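Local coordinates for protein putative 6-phosphogluconolactonase (Neisseria gonorrhoeae, PDB 3LHI) that probably hydrolyses 6-phosphogluconolactone to 6-phosphogluconate, the second step of the oxidative pentose phosphate pathway, at residues T66-R71 with I176-D181. Numbering follows the deposited sequence. Where two conformers were deposited one is given.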
loop_
_atom_site.group_PDB
_atom_site.type_symbol
_atom_site.label_atom_id
_atom_site.label_comp_id
_atom_site.label_asym_id
_atom_site.label_seq_id
_atom_site.Cartn_x
_atom_site.Cartn_y
_atom_site.Cartn_z
ATOM N N THR A 66 -2.462 5.701 -6.231
ATOM C CA THR A 66 -3.590 5.044 -5.629
ATOM C C THR A 66 -3.154 4.416 -4.305
ATOM O O THR A 66 -2.057 4.647 -3.805
ATOM C CB THR A 66 -4.134 3.975 -6.595
ATOM O OG1 THR A 66 -5.475 3.595 -6.197
ATOM C CG2 THR A 66 -3.234 2.715 -6.731
ATOM N N LEU A 67 -4.069 3.650 -3.732
ATOM C CA LEU A 67 -3.884 2.997 -2.452
ATOM C C LEU A 67 -3.735 1.505 -2.517
ATOM O O LEU A 67 -4.388 0.867 -3.350
ATOM C CB LEU A 67 -5.113 3.287 -1.576
ATOM C CG LEU A 67 -5.407 4.725 -1.279
ATOM C CD1 LEU A 67 -6.786 4.929 -0.639
ATOM C CD2 LEU A 67 -4.326 5.271 -0.398
ATOM N N ALA A 68 -2.961 0.954 -1.608
ATOM C CA ALA A 68 -2.870 -0.508 -1.446
ATOM C C ALA A 68 -4.145 -1.046 -0.789
ATOM O O ALA A 68 -4.480 -2.227 -0.973
ATOM C CB ALA A 68 -1.676 -0.858 -0.569
ATOM N N ASP A 69 -4.830 -0.200 -0.012
ATOM C CA ASP A 69 -6.006 -0.585 0.724
ATOM C C ASP A 69 -6.704 0.675 1.197
ATOM O O ASP A 69 -6.070 1.727 1.327
ATOM C CB ASP A 69 -5.736 -1.554 1.893
ATOM C CG ASP A 69 -4.960 -0.939 3.011
ATOM O OD1 ASP A 69 -3.873 -0.413 2.762
ATOM O OD2 ASP A 69 -5.412 -1.024 4.174
ATOM N N GLU A 70 -8.010 0.561 1.444
ATOM C CA GLU A 70 -8.801 1.706 1.883
ATOM C C GLU A 70 -9.866 1.250 2.832
ATOM O O GLU A 70 -10.396 0.138 2.747
ATOM C CB GLU A 70 -9.367 2.452 0.684
ATOM C CG GLU A 70 -10.269 3.651 0.952
ATOM C CD GLU A 70 -9.659 4.788 1.765
ATOM O OE1 GLU A 70 -9.224 4.537 2.890
ATOM O OE2 GLU A 70 -9.641 5.911 1.267
ATOM N N ARG A 71 -10.183 2.123 3.790
ATOM C CA ARG A 71 -11.328 1.974 4.678
ATOM C C ARG A 71 -12.546 2.427 3.945
ATOM O O ARG A 71 -12.550 3.491 3.283
ATOM C CB ARG A 71 -11.097 2.811 5.950
ATOM C CG ARG A 71 -9.973 2.390 6.857
ATOM C CD ARG A 71 -8.584 2.682 6.341
ATOM N NE ARG A 71 -7.582 2.288 7.302
ATOM C CZ ARG A 71 -7.291 2.971 8.411
ATOM N NH1 ARG A 71 -7.834 4.153 8.646
ATOM N NH2 ARG A 71 -6.367 2.476 9.213
ATOM N N ILE A 176 -11.319 -2.294 1.428
ATOM C CA ILE A 176 -11.021 -2.771 0.100
ATOM C C ILE A 176 -9.499 -2.862 0.031
ATOM O O ILE A 176 -8.817 -1.878 0.335
ATOM C CB ILE A 176 -11.682 -1.905 -1.017
ATOM C CG1 ILE A 176 -11.285 -2.420 -2.402
ATOM C CG2 ILE A 176 -11.400 -0.400 -0.849
ATOM C CD1 ILE A 176 -11.921 -1.620 -3.513
ATOM N N SER A 177 -8.981 -4.038 -0.365
ATOM C CA SER A 177 -7.546 -4.347 -0.367
ATOM C C SER A 177 -7.096 -4.869 -1.694
ATOM O O SER A 177 -7.788 -5.644 -2.365
ATOM C CB SER A 177 -7.217 -5.388 0.652
ATOM O OG SER A 177 -5.841 -5.568 0.872
HETATM N N MSE A 178 -5.870 -4.500 -2.059
HETATM C CA MSE A 178 -5.165 -5.303 -3.051
HETATM C C MSE A 178 -5.085 -6.752 -2.542
HETATM O O MSE A 178 -4.906 -7.048 -1.348
HETATM C CB MSE A 178 -3.765 -4.752 -3.251
HETATM C CG MSE A 178 -3.692 -3.495 -4.107
HETATM SE SE MSE A 178 -1.940 -2.766 -4.355
HETATM C CE MSE A 178 -1.256 -4.041 -5.589
ATOM N N THR A 179 -5.143 -7.661 -3.479
ATOM C CA THR A 179 -4.988 -9.069 -3.228
ATOM C C THR A 179 -3.539 -9.496 -3.184
ATOM O O THR A 179 -2.628 -8.735 -3.628
ATOM C CB THR A 179 -5.727 -9.882 -4.291
ATOM O OG1 THR A 179 -5.095 -9.559 -5.551
ATOM C CG2 THR A 179 -7.223 -9.627 -4.316
ATOM N N LEU A 180 -3.242 -10.678 -2.681
ATOM C CA LEU A 180 -1.901 -11.211 -2.743
ATOM C C LEU A 180 -1.357 -11.244 -4.179
ATOM O O LEU A 180 -0.199 -10.881 -4.419
ATOM C CB LEU A 180 -1.846 -12.583 -2.090
ATOM C CG LEU A 180 -0.486 -13.235 -2.037
ATOM C CD1 LEU A 180 0.585 -12.423 -1.329
ATOM C CD2 LEU A 180 -0.640 -14.630 -1.416
ATOM N N ASP A 181 -2.212 -11.663 -5.113
ATOM C CA ASP A 181 -1.804 -11.712 -6.538
ATOM C C ASP A 181 -1.402 -10.351 -7.033
ATOM O O ASP A 181 -0.398 -10.213 -7.756
ATOM C CB ASP A 181 -2.948 -12.299 -7.378
ATOM C CG ASP A 181 -2.635 -12.348 -8.846
ATOM O OD1 ASP A 181 -2.951 -11.370 -9.549
ATOM O OD2 ASP A 181 -2.122 -13.385 -9.259
#
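Where the strand 63-71 leaves its parallel neighbour 36-40 and turns to strand 175-178, Asp69 and Glu70 pair antiparallel with Ser177 and Ile176 in the mixed sheet of this Rossmann-like fold. In the hydrogen-bonded pair, Glu70 N donates a hydrogen bond to Ile176 O (2.8 Å) and Ile176 N donates one back to Glu70 O (2.9 Å). Beyond the non-hydrogen-bonded pair of Asp69 and Ser177, whose CA atoms come within 4.2 Å, an almost straight bond (175°) runs from Met178 N to Ala68 O. Asp69 CA also makes a CA-H...O contact of 3.1 Å with Ile176 O.

On the face of Asp69 and Ser177, Asp69 CB comes nearest to Ile176 O, at 3.5 Å, beside Ser177 CA, while the carboxylate turns away to Ser143. Ser177 OG, anti to the backbone N and therefore beside its own carbonyl carbon (chi1 -169°), donates a hydrogen bond to Met178 O (2.8 Å) and accepts one from Ser143 N. On the other face Ile176 CG2 packs against Glu70 CB at 3.8 Å, and Glu70 bends at chi2 (59°) so that OE1 accepts hydrogen bonds from Arg71 N and Asn81 N while OE2 pairs with Thr82 OG1. Selenomethionine Met178 places SE 3.8 Å from Ala68 CA. All touching residues are buried, and the pairing adds an antiparallel strand to the mainly parallel sheet of this alpha/beta fold.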